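Local coordinates for pyridoxal phosphate homeostasis protein (Bifidobacterium adolescentis ATCC 15703, PDB 3CPG), which probably binds pyridoxal 5'-phosphate and takes part in keeping the cell's supply of this cofactor in balance, at residues Glu241-Met246 / Ser258-Val263. Residues are numbered along the deposited sequence; the frame is centred on the assembly and turned at random.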
ATOM      1  N   GLU A 241      -7.611  -5.209  -5.137  1.00  6.72           N
ATOM      2  CA  GLU A 241      -7.251  -3.872  -4.689  1.00  6.29           C
ATOM      3  C   GLU A 241      -6.685  -2.959  -5.766  1.00  5.64           C
ATOM      4  O   GLU A 241      -6.082  -3.407  -6.744  1.00  5.16           O
ATOM      5  CB  GLU A 241      -6.229  -3.946  -3.548  1.00  6.74           C
ATOM      6  CG  GLU A 241      -6.614  -4.862  -2.401  1.00 10.47           C
ATOM      7  CD  GLU A 241      -7.552  -4.219  -1.392  1.00 14.08           C
ATOM      8  OE1 GLU A 241      -8.047  -3.098  -1.639  1.00 14.10           O
ATOM      9  OE2 GLU A 241      -7.790  -4.851  -0.340  1.00 16.38           O
ATOM     10  N   LEU A 242      -6.905  -1.666  -5.563  1.00  4.11           N
ATOM     11  CA  LEU A 242      -6.367  -0.633  -6.434  1.00  3.80           C
ATOM     12  C   LEU A 242      -5.743   0.362  -5.470  1.00  4.18           C
ATOM     13  O   LEU A 242      -6.438   1.170  -4.856  1.00  4.53           O
ATOM     14  CB  LEU A 242      -7.465   0.042  -7.255  1.00  4.53           C
ATOM     15  CG  LEU A 242      -8.014  -0.792  -8.417  1.00  5.25           C
ATOM     16  CD1 LEU A 242      -9.171  -0.049  -9.077  1.00  5.04           C
ATOM     17  CD2 LEU A 242      -6.905  -1.061  -9.420  1.00  6.58           C
ATOM     18  N   SER A 243      -4.429   0.265  -5.308  1.00  3.49           N
ATOM     19  CA  SER A 243      -3.705   1.157  -4.411  1.00  3.33           C
ATOM     20  C   SER A 243      -3.254   2.333  -5.255  1.00  4.04           C
ATOM     21  O   SER A 243      -2.275   2.239  -5.993  1.00  4.77           O
ATOM     22  CB  SER A 243      -2.495   0.438  -3.813  1.00  4.06           C
ATOM     23  OG  SER A 243      -1.784   1.279  -2.919  1.00  3.91           O
HETATM   24  N   MSE A 244      -3.991   3.433  -5.159  1.00  3.99           N
HETATM   25  CA  MSE A 244      -3.678   4.625  -5.932  1.00  5.37           C
HETATM   26  C   MSE A 244      -4.284   5.863  -5.295  1.00  5.34           C
HETATM   27  O   MSE A 244      -5.365   5.806  -4.707  1.00  6.69           O
HETATM   28  CB  MSE A 244      -4.190   4.462  -7.371  1.00  6.57           C
HETATM   29  CG  MSE A 244      -5.687   4.148  -7.490  1.00  7.84           C
HETATM   30 SE   MSE A 244      -6.167   3.607  -9.285  1.00 12.67          SE
HETATM   31  CE  MSE A 244      -8.014   4.022  -9.260  1.00  6.48           C
ATOM     32  N   GLY A 245      -3.578   6.980  -5.422  1.00  5.50           N
ATOM     33  CA  GLY A 245      -4.038   8.225  -4.843  1.00  6.00           C
ATOM     34  C   GLY A 245      -3.240   8.525  -3.590  1.00  7.49           C
ATOM     35  O   GLY A 245      -3.051   7.656  -2.741  1.00  7.12           O
HETATM   36  N   MSE A 246      -2.752   9.754  -3.484  1.00  7.68           N
HETATM   37  CA  MSE A 246      -1.979  10.174  -2.327  1.00  8.44           C
HETATM   38  C   MSE A 246      -2.506  11.536  -1.901  1.00  8.59           C
HETATM   39  O   MSE A 246      -3.616  11.910  -2.281  1.00  7.71           O
HETATM   40  CB  MSE A 246      -0.496  10.231  -2.687  1.00 12.28           C
HETATM   41  CG  MSE A 246       0.019   8.885  -3.173  1.00 16.46           C
HETATM   42 SE   MSE A 246       1.940   8.754  -3.376  1.00 29.13          SE
HETATM   43  CE  MSE A 246       2.074   9.866  -4.918  1.00 21.61           C
ATOM     44  N   SER A 258     -10.286   3.839  -6.604  1.00  5.91           N
ATOM     45  CA  SER A 258      -9.266   3.434  -5.643  1.00  5.07           C
ATOM     46  C   SER A 258      -9.862   2.733  -4.425  1.00  5.87           C
ATOM     47  O   SER A 258     -10.929   3.117  -3.948  1.00  6.65           O
ATOM     48  CB  SER A 258      -8.475   4.654  -5.174  1.00  6.42           C
ATOM     49  OG  SER A 258      -7.581   4.295  -4.135  1.00  7.02           O
ATOM     50  N   THR A 259      -9.180   1.702  -3.929  1.00  4.91           N
ATOM     51  CA  THR A 259      -9.650   0.994  -2.740  1.00  6.03           C
ATOM     52  C   THR A 259      -8.661   1.214  -1.606  1.00  6.03           C
ATOM     53  O   THR A 259      -8.943   0.895  -0.454  1.00  6.27           O
ATOM     54  CB  THR A 259      -9.804  -0.518  -2.975  1.00  6.50           C
ATOM     55  OG1 THR A 259      -8.517  -1.107  -3.205  1.00  5.93           O
ATOM     56  CG2 THR A 259     -10.718  -0.772  -4.166  1.00  8.54           C
ATOM     57  N   ILE A 260      -7.497   1.755  -1.951  1.00  5.26           N
ATOM     58  CA  ILE A 260      -6.458   2.063  -0.974  1.00  6.32           C
ATOM     59  C   ILE A 260      -5.745   3.339  -1.397  1.00  5.73           C
ATOM     60  O   ILE A 260      -5.207   3.415  -2.496  1.00  6.11           O
ATOM     61  CB  ILE A 260      -5.370   0.965  -0.874  1.00  5.16           C
ATOM     62  CG1 ILE A 260      -5.969  -0.349  -0.384  1.00  5.33           C
ATOM     63  CG2 ILE A 260      -4.264   1.429   0.088  1.00  7.39           C
ATOM     64  CD1 ILE A 260      -4.954  -1.480  -0.325  1.00  6.69           C
ATOM     65  N   VAL A 261      -5.767   4.348  -0.535  1.00  5.60           N
ATOM     66  CA  VAL A 261      -5.062   5.585  -0.830  1.00  5.16           C
ATOM     67  C   VAL A 261      -3.874   5.595   0.120  1.00  5.82           C
ATOM     68  O   VAL A 261      -4.004   5.187   1.272  1.00  7.32           O
ATOM     69  CB  VAL A 261      -5.943   6.839  -0.605  1.00  3.75           C
ATOM     70  CG1 VAL A 261      -7.064   6.867  -1.639  1.00  5.08           C
ATOM     71  CG2 VAL A 261      -6.508   6.854   0.810  1.00  5.72           C
ATOM     72  N   ARG A 262      -2.717   6.022  -0.382  1.00  6.10           N
ATOM     73  CA  ARG A 262      -1.486   6.069   0.406  1.00  5.57           C
ATOM     74  C   ARG A 262      -1.189   7.524   0.746  1.00  4.87           C
ATOM     75  O   ARG A 262      -0.783   8.300  -0.114  1.00  6.55           O
ATOM     76  CB  ARG A 262      -0.331   5.467  -0.402  1.00  4.15           C
ATOM     77  CG  ARG A 262      -0.615   4.070  -0.937  1.00  5.69           C
ATOM     78  CD  ARG A 262       0.628   3.467  -1.575  1.00  5.25           C
ATOM     79  NE  ARG A 262       1.167   4.318  -2.634  1.00  7.11           N
ATOM     80  CZ  ARG A 262       0.661   4.412  -3.860  1.00  8.48           C
ATOM     81  NH1 ARG A 262      -0.405   3.703  -4.204  1.00  6.02           N
ATOM     82  NH2 ARG A 262       1.220   5.229  -4.744  1.00  8.75           N
ATOM     83  N   VAL A 263      -1.376   7.885   2.012  1.00  5.38           N
ATOM     84  CA  VAL A 263      -1.193   9.265   2.437  1.00  4.43           C
ATOM     85  C   VAL A 263      -0.071   9.497   3.444  1.00  5.50           C
ATOM     86  O   VAL A 263       0.001   8.841   4.485  1.00  5.02           O
ATOM     87  CB  VAL A 263      -2.514   9.807   3.030  1.00  5.16           C
ATOM     88  CG1 VAL A 263      -2.397  11.297   3.310  1.00  8.13           C
ATOM     89  CG2 VAL A 263      -3.665   9.530   2.064  1.00  7.37           C
TER
HETATM   90  O   HOH W   1      -9.141  -1.808   0.646  1.00 13.55           O
HETATM   91  O   HOH W   2      -1.075   6.868  -6.716  1.00 11.34           O
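Thr259 OG1 is gripped twice by the 241-246 segment: it donates to Glu241 OE1 at 2.6 Å, meeting that oxygen nearly along its C-O axis, and accepts an almost straight bond (172°) from Leu242 N. A chi1 of 66°, which sets OG1 between its own backbone N and carbonyl carbon, brings the hydroxyl to both. A water donates to Glu241 OE1 and Thr259 O, while Glu241 OE2 forms a salt bridge with Arg51. Leu242 O takes two amides, Thr259 N in the carbonyl plane on a lone pair and Ile260 N from above that plane. Met244 N to Ile260 O and Arg262 N to Gly245 O, both 2.9 Å, carry the parallel backbone pairing round the Ser243-Ile260 bridge and beyond it. Ser258 OG donates to Met244 O at 2.7 Å, in the carbonyl plane, tying the loop before strand 260-263 to the backbone of Met244.

Arg262, bent at chi3 (-56°), folds back across Ser243: NH1 reaches Ser243 OG at 3.1 Å, close to the guanidinium plane, and adds a weak bond to Ser243 O. NH2 donates to Thr203 O, the stronger hold on the group, and merely touches Met246 SE at 3.8 Å. Ser243 OG is held more strongly by a hydrogen bond to Glu139 OE1. A leucine in place of Arg262 would probably leave Ser243 OG and Thr203 O without this donor and Met246 SE without the NH2 it rests against.

The two strands close the TIM barrel of this alanine racemase-like fold, 241-243 pairing onward with 196-202 and 260-263 with 51-55; helix 211-231 covers Leu242 and Met244, and helix 250-255, in the connection between the strands, packs on Ser258 and Val261.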